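PDB 3ONQ: regulator of polyketide synthase expression from Bifidobacterium adolescentis, which is of unknown function but, as a probable transcriptional regulator with a PucR-type helix-turn-helix domain, is likely to bind DNA. Local coordinates for residues E30-N35 and L96-Q101; P128-V133 and S137-E142; E25-E30 and V42-I47; L72-A77 and V86-Y91; A113-F118 and E122-S127. All coordinates share one frame; numbering follows the deposited sequence.

Contact 1: E30-N35 and L96-Q101; sequences ECLLTN and LALACQ
Leu-32 O is gripped twice: Asn-35 N donates to it at 3.1 Å, and Ser-137 OG of helix 132-149 makes a second hydrogen bond. The side chain of the same Leu-32 faces strand 94-100, where its CD1 meets Leu-98 CD2 at 4.1 Å. One residue on, Leu-33 CD1 reaches Leu-96 CD2 at 4.2 Å. Each pair of leucines crosses at about a right angle, so the encounters are of single methyl groups rather than of chains lying alongside. Leu-33 leaves its backbone at a slant, and its CG, opposite the amide nitrogen (chi1 -156°), brings its CD1 to Leu-96, while CD2 lies against Tyr-91. Leu-96 and Leu-98 stand two residues apart and therefore share a sheet face; Ala-97 between them turns to the other. Met-45, a selenomethionine, and Leu-140 touch Leu-32 from neighbouring helices and add to this apolar layer. The helix ends just here: Asn-35, with positive phi, is the C-prime residue, and Met-36 N bonds Cys-31 O. The last turn of a helix is thus packed on one face of the central sheet and closed by a Schellman motif.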
# COMPACT_ATOMS: atom_id res chain seq x y z
N GLU B 30 -9.50 6.24 16.81
CA GLU B 30 -9.80 4.83 16.56
C GLU B 30 -9.39 4.38 15.17
O GLU B 30 -8.93 3.25 15.00
CB GLU B 30 -11.28 4.51 16.81
CG GLU B 30 -11.69 4.63 18.27
CD GLU B 30 -13.18 4.33 18.46
OE1 GLU B 30 -13.79 3.75 17.54
OE2 GLU B 30 -13.72 4.69 19.53
N CYS B 31 -9.57 5.25 14.17
CA CYS B 31 -9.16 4.88 12.83
C CYS B 31 -7.66 4.62 12.80
O CYS B 31 -7.19 3.60 12.30
CB CYS B 31 -9.54 5.95 11.81
SG CYS B 31 -11.33 6.14 11.53
N LEU B 32 -6.90 5.55 13.37
CA LEU B 32 -5.45 5.44 13.35
C LEU B 32 -5.01 4.19 14.11
O LEU B 32 -4.15 3.45 13.64
CB LEU B 32 -4.81 6.69 13.96
CG LEU B 32 -5.04 7.99 13.19
CD1 LEU B 32 -4.61 9.19 14.01
CD2 LEU B 32 -4.33 7.96 11.84
N LEU B 33 -5.60 3.96 15.28
CA LEU B 33 -5.22 2.82 16.10
C LEU B 33 -5.54 1.50 15.39
O LEU B 33 -4.87 0.49 15.62
CB LEU B 33 -5.91 2.89 17.47
CG LEU B 33 -5.24 2.16 18.62
CD1 LEU B 33 -3.76 2.53 18.68
CD2 LEU B 33 -5.93 2.51 19.94
N THR B 34 -6.56 1.51 14.53
CA THR B 34 -6.96 0.30 13.81
C THR B 34 -6.36 0.21 12.40
O THR B 34 -6.84 -0.55 11.56
CB THR B 34 -8.51 0.11 13.77
OG1 THR B 34 -9.13 1.18 13.05
CG2 THR B 34 -9.09 0.04 15.18
N ASN B 35 -5.29 0.97 12.16
CA ASN B 35 -4.54 0.93 10.91
C ASN B 35 -5.28 1.44 9.67
O ASN B 35 -4.99 1.02 8.55
CB ASN B 35 -4.00 -0.48 10.63
CG ASN B 35 -2.95 -0.50 9.53
OD1 ASN B 35 -2.15 0.42 9.41
ND2 ASN B 35 -2.97 -1.54 8.70
N LEU B 96 -3.28 7.31 25.36
CA LEU B 96 -2.30 7.55 24.30
C LEU B 96 -2.51 8.95 23.75
O LEU B 96 -3.65 9.38 23.55
CB LEU B 96 -2.43 6.53 23.17
CG LEU B 96 -1.77 5.15 23.32
CD1 LEU B 96 -2.19 4.50 24.61
CD2 LEU B 96 -2.11 4.26 22.13
N ALA B 97 -1.41 9.65 23.51
CA ALA B 97 -1.46 11.00 22.97
C ALA B 97 -0.54 11.09 21.77
O ALA B 97 0.65 10.75 21.85
CB ALA B 97 -1.02 12.01 24.03
N LEU B 98 -1.10 11.56 20.66
CA LEU B 98 -0.36 11.78 19.44
C LEU B 98 -0.16 13.28 19.28
O LEU B 98 -1.13 14.02 19.06
CB LEU B 98 -1.15 11.25 18.25
CG LEU B 98 -0.53 11.50 16.88
CD1 LEU B 98 0.60 10.51 16.63
CD2 LEU B 98 -1.59 11.39 15.80
N ALA B 99 1.08 13.75 19.40
CA ALA B 99 1.36 15.18 19.30
C ALA B 99 1.88 15.56 17.92
O ALA B 99 2.68 14.83 17.31
CB ALA B 99 2.36 15.61 20.37
N CYS B 100 1.44 16.70 17.43
CA CYS B 100 1.99 17.22 16.19
C CYS B 100 3.34 17.86 16.51
O CYS B 100 3.45 18.67 17.43
CB CYS B 100 1.05 18.24 15.54
SG CYS B 100 1.75 18.94 14.03
N GLN B 101 4.37 17.48 15.78
CA GLN B 101 5.68 18.04 16.08
C GLN B 101 5.85 19.36 15.36
O GLN B 101 6.04 19.40 14.15
CB GLN B 101 6.81 17.08 15.72
CG GLN B 101 8.18 17.73 15.88
CD GLN B 101 9.32 16.80 15.56
OE1 GLN B 101 9.71 15.98 16.40
NE2 GLN B 101 9.87 16.92 14.36

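Contact 2: P128-V133 and S137-E142; sequences PVRSGV and SHALRE. With SO4 (sulfate ion), chain P; SO4 (sulfate ion), chain O.
Arg-130 reaches from the end of its strand to His-138 and Glu-142 on the helix that follows. Its CB lies beside O4 of the chain P sulfate, and CG touches Ala-139 CB at 4.2 Å. The chain then bends, chi2 being -104°, which carries CD over the rim of the imidazole near ND1 of His-138 and NE over its centre. From NE onward the flat group meets a carboxylate, a ring and two anions. NE donates to Glu-142 OE2 at 2.8 Å, and NH2 to Glu-142 OE1, also at 2.8 Å, giving a side-on, two-pronged salt bridge in which carboxylate and guanidinium are nearly coplanar. CZ sits 3.3 Å from His-138 CE1, and the two planes, only 3° apart, stack with their centres separated by 3.6 Å. Tyr-176 stacks on His-138 in turn. These residues span the strand-to-helix turn of a beta-alpha-beta unit formed by 124-131, 132-149 and 160-161. NH1 points to the sulfates, probably from the crystallisation liquor: it donates to O1 of chain P and weakly to O4 of chain O. Ser-131 N adds a bond to O4 of the chain P ion. Replaced by a leucine, the Arg-130 side chain would probably leave the Glu-142 carboxylate without its charge partner and His-138 without its stacking plate. Pro-128 CB lies on the guanidinium face opposite the imidazole, offset toward the rim, while Pro-128 CD packs 3.6 Å from Glu-142 OE2. Within helix 132-149, Ser-137 N donates to Val-133 O at 2.9 Å.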
# COMPACT_ATOMS: atom_id res chain seq x y z
N PRO B 128 9.17 7.07 18.21
CA PRO B 128 9.98 7.89 17.31
C PRO B 128 9.10 8.91 16.57
O PRO B 128 7.86 8.80 16.59
CB PRO B 128 10.54 6.87 16.30
CG PRO B 128 10.37 5.54 16.96
CD PRO B 128 9.16 5.65 17.81
N VAL B 129 9.73 9.88 15.92
CA VAL B 129 9.00 10.82 15.07
C VAL B 129 8.56 10.09 13.81
O VAL B 129 9.30 9.27 13.27
CB VAL B 129 9.86 12.05 14.70
CG1 VAL B 129 9.09 12.99 13.76
CG2 VAL B 129 10.28 12.80 15.95
N ARG B 130 7.33 10.36 13.36
CA ARG B 130 6.81 9.75 12.14
C ARG B 130 6.12 10.85 11.32
O ARG B 130 5.83 11.92 11.85
CB ARG B 130 5.84 8.61 12.47
CG ARG B 130 6.39 7.57 13.42
CD ARG B 130 6.78 6.29 12.70
NE ARG B 130 7.31 5.26 13.59
CZ ARG B 130 8.48 4.66 13.39
NH1 ARG B 130 9.23 5.00 12.35
NH2 ARG B 130 8.90 3.72 14.23
N SER B 131 5.88 10.59 10.04
CA SER B 131 5.31 11.63 9.18
C SER B 131 3.97 11.26 8.57
O SER B 131 3.74 10.11 8.16
CB SER B 131 6.30 12.01 8.07
OG SER B 131 6.59 10.89 7.27
N GLY B 132 3.09 12.26 8.51
CA GLY B 132 1.80 12.11 7.87
C GLY B 132 0.86 11.16 8.61
O GLY B 132 1.18 10.62 9.67
N VAL B 133 -0.31 10.96 8.02
CA VAL B 133 -1.34 10.12 8.62
C VAL B 133 -0.86 8.68 8.82
O VAL B 133 -1.12 8.08 9.86
CB VAL B 133 -2.63 10.18 7.79
CG1 VAL B 133 -3.57 9.08 8.20
CG2 VAL B 133 -3.30 11.54 7.98
N SER B 137 -0.57 6.74 12.42
CA SER B 137 -1.11 5.40 12.72
C SER B 137 0.00 4.49 13.26
O SER B 137 -0.19 3.76 14.22
CB SER B 137 -1.73 4.78 11.47
OG SER B 137 -2.24 3.48 11.75
N HIS B 138 1.16 4.56 12.62
CA HIS B 138 2.34 3.83 13.06
C HIS B 138 2.73 4.19 14.51
O HIS B 138 2.97 3.31 15.34
CB HIS B 138 3.52 4.12 12.12
CG HIS B 138 4.71 3.24 12.35
ND1 HIS B 138 5.78 3.18 11.48
CD2 HIS B 138 4.99 2.36 13.35
CE1 HIS B 138 6.66 2.31 11.93
NE2 HIS B 138 6.21 1.80 13.07
N ALA B 139 2.81 5.49 14.80
CA ALA B 139 3.19 5.95 16.14
C ALA B 139 2.22 5.45 17.20
O ALA B 139 2.62 4.96 18.26
CB ALA B 139 3.27 7.50 16.17
N LEU B 140 0.93 5.58 16.94
CA LEU B 140 -0.06 5.11 17.90
C LEU B 140 -0.03 3.59 18.09
O LEU B 140 -0.16 3.09 19.21
CB LEU B 140 -1.45 5.59 17.51
CG LEU B 140 -1.67 7.09 17.77
CD1 LEU B 140 -2.96 7.60 17.11
CD2 LEU B 140 -1.71 7.33 19.26
N ARG B 141 0.15 2.84 17.01
CA ARG B 141 0.16 1.40 17.13
C ARG B 141 1.43 0.86 17.81
O ARG B 141 1.35 0.01 18.68
CB ARG B 141 -0.10 0.74 15.77
CG ARG B 141 -1.56 0.85 15.34
CD ARG B 141 -1.83 0.21 13.99
NE ARG B 141 -1.53 -1.22 13.94
CZ ARG B 141 -2.40 -2.18 14.25
NH1 ARG B 141 -3.63 -1.86 14.64
NH2 ARG B 141 -2.05 -3.46 14.17
N GLU B 142 2.60 1.38 17.45
CA GLU B 142 3.81 0.91 18.12
C GLU B 142 3.74 1.25 19.60
O GLU B 142 4.27 0.51 20.45
CB GLU B 142 5.09 1.46 17.48
CG GLU B 142 5.28 2.98 17.58
CD GLU B 142 6.32 3.49 16.58
OE1 GLU B 142 7.25 2.73 16.24
OE2 GLU B 142 6.20 4.64 16.12
S SO4 P . 8.03 7.45 8.88
O1 SO4 P . 8.74 6.72 9.94
O2 SO4 P . 8.71 8.73 8.64
O3 SO4 P . 8.05 6.66 7.66
O4 SO4 P . 6.65 7.71 9.28
S SO4 O . 12.21 2.24 10.51
O1 SO4 O . 12.96 2.58 11.71
O2 SO4 O . 12.76 2.96 9.36
O3 SO4 O . 12.31 0.80 10.24
O4 SO4 O . 10.81 2.61 10.69

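Contact 3: E25-E30 and V42-I47; sequences ERLAFE and VSLMNI
Leu-27 reaches over to Leu-44 with one branch: its CD2 lies 3.6 Å from Leu-44 CD1, and the two side chains cross at about a right angle. The bond from its backbone does not aim at the partner helix; a CG placed opposite the amide nitrogen (chi1 177°) brings the branched end there. Leu-14 and Leu-15 of helix 11-15 also touch Leu-27. Ala-28 comes next and points toward helix 39-48. Ala-28 CA is 6.2 Å from Leu-44 CA. Ala-28 CB approaches Leu-44 CB at 4.4 Å, a closeness consistent with the small side chain. Leu-44 CD1 passes near Ala-28 N as well, and so it bridges two successive residues. The segments belong to a helical hairpin, helices 21-33 and 39-48, whose arms run roughly antiparallel: the local axes approach to 9.7 Å with an angle of 142° between their directions. The same Ala-28 CB meets the selenium of Met-45, a selenomethionine, at 4.1 Å. Bends at chi2 (-69°) and chi3 fold the Met-45 chain, with SE at Ala-28 and CG at Val-133; Trp-50 touches it too. On the other helix, Ser-43 OG is hydrogen-bonded to Glu-30 OE1 of a second subunit, and Asn-46 and Ile-47 pack on that same foreign Glu-30.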
# COMPACT_ATOMS: atom_id res chain seq x y z
N GLU B 25 -12.26 13.73 17.08
CA GLU B 25 -10.98 13.28 17.61
C GLU B 25 -11.01 11.77 17.93
O GLU B 25 -10.10 11.03 17.54
CB GLU B 25 -10.61 14.06 18.87
CG GLU B 25 -9.25 13.66 19.46
CD GLU B 25 -9.00 14.24 20.84
OE1 GLU B 25 -9.94 14.25 21.65
OE2 GLU B 25 -7.87 14.68 21.11
N ARG B 26 -12.05 11.34 18.64
CA ARG B 26 -12.13 9.94 19.04
C ARG B 26 -12.18 9.06 17.81
O ARG B 26 -11.58 7.98 17.78
CB ARG B 26 -13.33 9.68 19.94
CG ARG B 26 -13.49 8.21 20.32
CD ARG B 26 -14.64 7.99 21.30
NE ARG B 26 -15.69 9.00 21.19
CZ ARG B 26 -16.71 8.96 20.33
NH1 ARG B 26 -16.84 7.96 19.47
NH2 ARG B 26 -17.60 9.95 20.32
N LEU B 27 -12.91 9.52 16.79
CA LEU B 27 -13.02 8.79 15.53
C LEU B 27 -11.68 8.69 14.82
O LEU B 27 -11.31 7.63 14.32
CB LEU B 27 -14.07 9.42 14.61
CG LEU B 27 -14.23 8.79 13.23
CD1 LEU B 27 -14.73 7.34 13.34
CD2 LEU B 27 -15.19 9.62 12.35
N ALA B 28 -10.95 9.81 14.75
CA ALA B 28 -9.64 9.77 14.11
C ALA B 28 -8.70 8.86 14.91
O ALA B 28 -7.96 8.07 14.34
CB ALA B 28 -9.07 11.16 14.01
N PHE B 29 -8.76 8.98 16.24
CA PHE B 29 -7.98 8.12 17.12
C PHE B 29 -8.24 6.65 16.80
O PHE B 29 -7.30 5.90 16.52
CB PHE B 29 -8.31 8.41 18.59
CG PHE B 29 -7.54 7.56 19.57
CD1 PHE B 29 -6.23 7.85 19.90
CD2 PHE B 29 -8.15 6.48 20.19
CE1 PHE B 29 -5.53 7.09 20.82
CE2 PHE B 29 -7.47 5.70 21.11
CZ PHE B 29 -6.15 6.01 21.43
N GLU B 30 -9.50 6.24 16.81
CA GLU B 30 -9.80 4.83 16.56
C GLU B 30 -9.39 4.38 15.17
O GLU B 30 -8.93 3.25 15.00
CB GLU B 30 -11.28 4.51 16.81
CG GLU B 30 -11.69 4.63 18.27
CD GLU B 30 -13.18 4.33 18.46
OE1 GLU B 30 -13.79 3.75 17.54
OE2 GLU B 30 -13.72 4.69 19.53
N VAL B 42 -7.28 11.01 6.36
CA VAL B 42 -6.61 12.26 6.03
C VAL B 42 -7.59 13.44 6.17
O VAL B 42 -7.24 14.48 6.74
CB VAL B 42 -6.04 12.24 4.61
CG1 VAL B 42 -5.43 13.60 4.26
CG2 VAL B 42 -5.03 11.12 4.46
N SER B 43 -8.81 13.26 5.68
CA SER B 43 -9.83 14.31 5.80
C SER B 43 -10.18 14.60 7.26
O SER B 43 -10.31 15.76 7.66
CB SER B 43 -11.10 13.96 5.00
OG SER B 43 -10.88 14.01 3.60
N LEU B 44 -10.34 13.56 8.07
CA LEU B 44 -10.63 13.78 9.48
C LEU B 44 -9.50 14.57 10.15
O LEU B 44 -9.75 15.50 10.91
CB LEU B 44 -10.84 12.46 10.21
CG LEU B 44 -12.09 11.67 9.82
CD1 LEU B 44 -12.15 10.41 10.65
CD2 LEU B 44 -13.33 12.50 10.02
N MSE B 45 -8.26 14.19 9.87
CA MSE B 45 -7.13 14.90 10.45
C MSE B 45 -7.08 16.33 9.90
O MSE B 45 -6.79 17.29 10.63
CB MSE B 45 -5.82 14.16 10.19
CG MSE B 45 -5.76 12.79 10.87
SE MSE B 45 -5.62 12.98 12.81
CE MSE B 45 -3.67 13.10 12.88
N ASN B 46 -7.36 16.48 8.61
CA ASN B 46 -7.50 17.82 8.03
C ASN B 46 -8.46 18.69 8.83
O ASN B 46 -8.16 19.82 9.18
CB ASN B 46 -8.04 17.72 6.61
CG ASN B 46 -6.98 17.94 5.57
OD1 ASN B 46 -6.16 18.85 5.69
ND2 ASN B 46 -7.01 17.13 4.52
N ILE B 47 -9.64 18.15 9.11
CA ILE B 47 -10.67 18.87 9.84
C ILE B 47 -10.20 19.27 11.23
O ILE B 47 -10.54 20.34 11.73
CB ILE B 47 -11.96 18.01 9.95
CG1 ILE B 47 -12.70 18.02 8.61
CG2 ILE B 47 -12.85 18.51 11.06
CD1 ILE B 47 -13.47 16.74 8.33

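Contact 4: L72-A77 and V86-Y91; sequences LAIRKA and VVIGTY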
# COMPACT_ATOMS: atom_id res chain seq x y z
N LEU B 72 -5.72 17.08 30.45
CA LEU B 72 -5.57 18.51 30.65
C LEU B 72 -4.09 18.87 30.73
O LEU B 72 -3.63 19.81 30.08
CB LEU B 72 -6.29 18.96 31.92
CG LEU B 72 -6.12 20.44 32.27
CD1 LEU B 72 -6.49 21.30 31.08
CD2 LEU B 72 -6.94 20.80 33.50
N ALA B 73 -3.37 18.09 31.53
CA ALA B 73 -1.93 18.26 31.67
C ALA B 73 -1.23 18.19 30.31
O ALA B 73 -0.40 19.03 30.00
CB ALA B 73 -1.37 17.21 32.60
N ILE B 74 -1.57 17.20 29.49
CA ILE B 74 -0.92 17.04 28.19
C ILE B 74 -1.27 18.17 27.22
O ILE B 74 -0.39 18.70 26.54
CB ILE B 74 -1.28 15.68 27.53
CG1 ILE B 74 -0.81 14.52 28.40
CG2 ILE B 74 -0.67 15.58 26.15
CD1 ILE B 74 -1.17 13.16 27.83
N ARG B 75 -2.54 18.54 27.13
CA ARG B 75 -2.88 19.67 26.27
C ARG B 75 -2.18 20.96 26.69
O ARG B 75 -1.75 21.74 25.85
CB ARG B 75 -4.39 19.86 26.17
CG ARG B 75 -5.10 18.63 25.59
CD ARG B 75 -6.57 18.89 25.25
NE ARG B 75 -7.25 17.63 24.97
CZ ARG B 75 -7.23 17.03 23.78
NH1 ARG B 75 -6.59 17.58 22.76
NH2 ARG B 75 -7.87 15.86 23.62
N LYS B 76 -2.06 21.18 28.00
CA LYS B 76 -1.38 22.37 28.49
C LYS B 76 0.11 22.35 28.14
O LYS B 76 0.70 23.36 27.75
CB LYS B 76 -1.57 22.52 30.00
CG LYS B 76 -0.72 23.63 30.60
CD LYS B 76 -0.81 23.68 32.12
CE LYS B 76 0.13 24.74 32.70
NZ LYS B 76 -0.16 26.10 32.17
N ALA B 77 0.73 21.18 28.29
CA ALA B 77 2.16 21.06 28.03
C ALA B 77 2.44 21.32 26.56
O ALA B 77 3.39 22.02 26.21
CB ALA B 77 2.68 19.70 28.46
N VAL B 86 -2.89 17.96 19.45
CA VAL B 86 -2.60 16.68 20.07
C VAL B 86 -3.88 15.84 20.12
O VAL B 86 -4.89 16.26 20.69
CB VAL B 86 -1.92 16.84 21.45
CG1 VAL B 86 -2.79 17.63 22.39
CG2 VAL B 86 -1.56 15.48 22.05
N VAL B 87 -3.85 14.69 19.47
CA VAL B 87 -4.97 13.75 19.49
C VAL B 87 -4.80 12.80 20.65
O VAL B 87 -3.78 12.09 20.75
CB VAL B 87 -5.05 12.94 18.19
CG1 VAL B 87 -6.06 11.79 18.32
CG2 VAL B 87 -5.41 13.87 17.02
N ILE B 88 -5.79 12.78 21.54
CA ILE B 88 -5.72 11.98 22.76
C ILE B 88 -6.84 10.97 22.79
O ILE B 88 -7.97 11.28 22.42
CB ILE B 88 -5.81 12.88 24.00
CG1 ILE B 88 -4.68 13.92 23.98
CG2 ILE B 88 -5.78 12.04 25.29
CD1 ILE B 88 -4.59 14.76 25.23
N GLY B 89 -6.53 9.75 23.21
CA GLY B 89 -7.53 8.70 23.29
C GLY B 89 -7.15 7.65 24.31
O GLY B 89 -6.02 7.59 24.77
N THR B 90 -8.10 6.80 24.68
CA THR B 90 -7.82 5.78 25.68
C THR B 90 -7.90 4.41 25.06
O THR B 90 -8.61 4.18 24.08
CB THR B 90 -8.79 5.85 26.86
OG1 THR B 90 -10.12 5.62 26.39
CG2 THR B 90 -8.72 7.22 27.52
N TYR B 91 -7.14 3.48 25.63
CA TYR B 91 -7.15 2.12 25.15
C TYR B 91 -6.92 1.20 26.33
O TYR B 91 -5.81 1.10 26.86
CB TYR B 91 -6.08 1.94 24.09
CG TYR B 91 -6.01 0.55 23.56
CD1 TYR B 91 -6.87 0.12 22.56
CD2 TYR B 91 -5.09 -0.36 24.08
CE1 TYR B 91 -6.81 -1.18 22.08
CE2 TYR B 91 -5.02 -1.64 23.61
CZ TYR B 91 -5.88 -2.05 22.61
OH TYR B 91 -5.79 -3.34 22.15
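Arg-75 sets CG opposite its own carbonyl carbon (chi1 -60°) and runs extended to NE, which lays its guanidinium over Ile-88 and beside Val-86. Ile-74, with a similar chi1 for CG1, holds CG2 opposite the amide nitrogen and directs it at the strand. The motif is a split beta-alpha-beta crossover: helix 67-80 leads from strand 55-61 to strand 86-91, which runs the same way with 94-100 between them. The local helix and strand axes lie 9.7 Å apart and almost antiparallel, at 171°. Ile-74 CG2 touches two strand residues, 4.2 Å from Val-86 CG2 and 4.1 Å from Ile-88 CD1. The one hydrogen bond across the contact runs from Arg-75 NH1 to Val-86 O, 3.0 Å long. It lies in the carbonyl plane, but the oxygen is tilted out of the guanidinium plane and the bond is bent. Arg-75 NH2 makes a salt bridge with Glu-25, whose OE2 also accepts a hydrogen bond from Ile-88 N, so helix 21-33 is tied in through the same charge. A methionine in place of Arg-75 would probably leave Glu-25 without this charged mate and Val-86 O without this donor. Alongside, Val-86 CG1 packs against Arg-75 NH1 at 3.8 Å. Over the centre of the guanidinium face lies Ile-88 CD1, 3.8 Å from Arg-75 CZ.

Contact 5: A113-F118 and E122-S127; sequences AVMPAF and EPLYLS
Leu-124 carries this contact on the strand side, with its two methyl groups given to different partners across the contact, Phe-118 and Met-115. CD1 lies over one face of Phe-118, 4.0 Å from the ring centroid and 21° off the ring normal, a CH-pi contact displaced toward the rim; the ring atoms nearest to Leu-124 CD1 are Phe-118 CG and CD2, both at 3.8 Å. CD2 turns to the neighbouring selenomethionine, Leu-124 CD2 touching Met-115 CG at 3.8 Å. A CG opposite the amide nitrogen (chi1 173°) lets the fork straddle both. The side chain crosses Phe-118 and Met-115 at about right angles. Val-114 CG2 meets the edge of the Phe-118 ring. Ile-59 of strand 55-61 and Pro-159 of a loop also touch Leu-124, while Ile-74 of helix 67-80 packs on Phe-118. Farther along the strand, Tyr-125 turns to helix 132-149 and Leu-126 comes back to Ile-59. This alternation, with 107-114 and its 3-10 extension on one face of the sheet and 132-149 on the other, is that of an alpha-beta-alpha sandwich.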
# COMPACT_ATOMS: atom_id res chain seq x y z
N ALA B 113 7.93 16.90 29.96
CA ALA B 113 6.91 17.84 30.43
C ALA B 113 5.64 17.14 30.93
O ALA B 113 4.99 17.64 31.85
CB ALA B 113 6.56 18.85 29.33
N VAL B 114 5.29 16.00 30.33
CA VAL B 114 4.03 15.33 30.71
C VAL B 114 4.20 14.14 31.65
O VAL B 114 3.22 13.58 32.14
CB VAL B 114 3.20 14.91 29.48
CG1 VAL B 114 2.94 16.12 28.59
CG2 VAL B 114 3.90 13.79 28.72
N MSE B 115 5.44 13.76 31.90
CA MSE B 115 5.69 12.58 32.72
C MSE B 115 4.92 12.52 34.05
O MSE B 115 4.43 11.46 34.43
CB MSE B 115 7.18 12.41 32.98
CG MSE B 115 7.89 11.73 31.85
SE MSE B 115 9.61 11.05 32.40
CE MSE B 115 9.04 10.09 34.00
N PRO B 116 4.81 13.66 34.75
CA PRO B 116 4.13 13.66 36.05
C PRO B 116 2.66 13.26 35.95
O PRO B 116 2.10 12.77 36.93
CB PRO B 116 4.26 15.11 36.51
CG PRO B 116 5.43 15.65 35.78
CD PRO B 116 5.40 14.98 34.45
N ALA B 117 2.05 13.45 34.79
CA ALA B 117 0.65 13.07 34.61
C ALA B 117 0.45 11.57 34.36
O ALA B 117 -0.68 11.12 34.14
CB ALA B 117 0.02 13.87 33.48
N PHE B 118 1.54 10.81 34.38
CA PHE B 118 1.45 9.36 34.15
C PHE B 118 1.95 8.61 35.38
O PHE B 118 2.94 9.00 35.99
CB PHE B 118 2.27 8.91 32.92
CG PHE B 118 1.67 9.32 31.61
CD1 PHE B 118 0.70 8.53 31.00
CD2 PHE B 118 2.08 10.48 30.97
CE1 PHE B 118 0.14 8.92 29.77
CE2 PHE B 118 1.54 10.87 29.76
CZ PHE B 118 0.56 10.08 29.16
N GLU B 122 3.48 2.33 36.46
CA GLU B 122 3.12 1.70 35.20
C GLU B 122 4.07 2.13 34.09
O GLU B 122 4.67 3.20 34.16
CB GLU B 122 1.67 2.05 34.81
CG GLU B 122 0.64 1.81 35.92
CD GLU B 122 0.55 0.34 36.33
OE1 GLU B 122 0.93 -0.54 35.53
OE2 GLU B 122 0.08 0.08 37.47
N PRO B 123 4.22 1.30 33.06
CA PRO B 123 5.09 1.63 31.92
C PRO B 123 4.64 2.89 31.19
O PRO B 123 3.47 3.26 31.20
CB PRO B 123 4.93 0.41 31.01
CG PRO B 123 4.60 -0.70 31.97
CD PRO B 123 3.68 -0.06 32.96
N LEU B 124 5.62 3.54 30.57
CA LEU B 124 5.42 4.75 29.80
C LEU B 124 6.23 4.53 28.53
O LEU B 124 7.37 4.06 28.60
CB LEU B 124 5.96 5.94 30.59
CG LEU B 124 6.02 7.31 29.94
CD1 LEU B 124 4.61 7.86 29.75
CD2 LEU B 124 6.85 8.27 30.78
N TYR B 125 5.66 4.86 27.37
CA TYR B 125 6.37 4.68 26.10
C TYR B 125 6.38 5.95 25.24
O TYR B 125 5.35 6.61 25.09
CB TYR B 125 5.77 3.53 25.30
CG TYR B 125 6.44 3.30 23.96
CD1 TYR B 125 7.54 2.48 23.85
CD2 TYR B 125 5.98 3.94 22.80
CE1 TYR B 125 8.17 2.27 22.63
CE2 TYR B 125 6.60 3.72 21.56
CZ TYR B 125 7.70 2.88 21.49
OH TYR B 125 8.35 2.65 20.30
N LEU B 126 7.54 6.28 24.68
CA LEU B 126 7.71 7.43 23.79
C LEU B 126 8.09 6.95 22.40
O LEU B 126 9.08 6.26 22.24
CB LEU B 126 8.83 8.35 24.33
CG LEU B 126 9.22 9.54 23.43
CD1 LEU B 126 8.04 10.49 23.22
CD2 LEU B 126 10.43 10.33 23.96
N SER B 127 7.30 7.29 21.38
CA SER B 127 7.56 6.78 20.03
C SER B 127 8.57 7.63 19.28
O SER B 127 8.79 8.78 19.63
CB SER B 127 6.27 6.74 19.20
OG SER B 127 6.04 7.99 18.56

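Overall arrangement
From the N terminus, helix 21-33 opens two contacts. Contact 3 closes first, folding helix 39-48 back on it; contact 1 opens at Glu-30, which both share, and closes only at strand 94-100, so the two cross. Contact 4 falls wholly within the span of contact 1 and ties helix 67-80 to strand 86-91, at one edge of the chain's sheet and next to 94-100; Glu-25 of contact 3 reaches it. The remaining contacts follow in series. Contact 5 joins the end of helix 107-114 to strand 124-131 and touches contact 4 through Val-114 and Phe-118. Contact 2 closes the short turn from that strand into helix 132-149, which meets contacts 1 and 3 again.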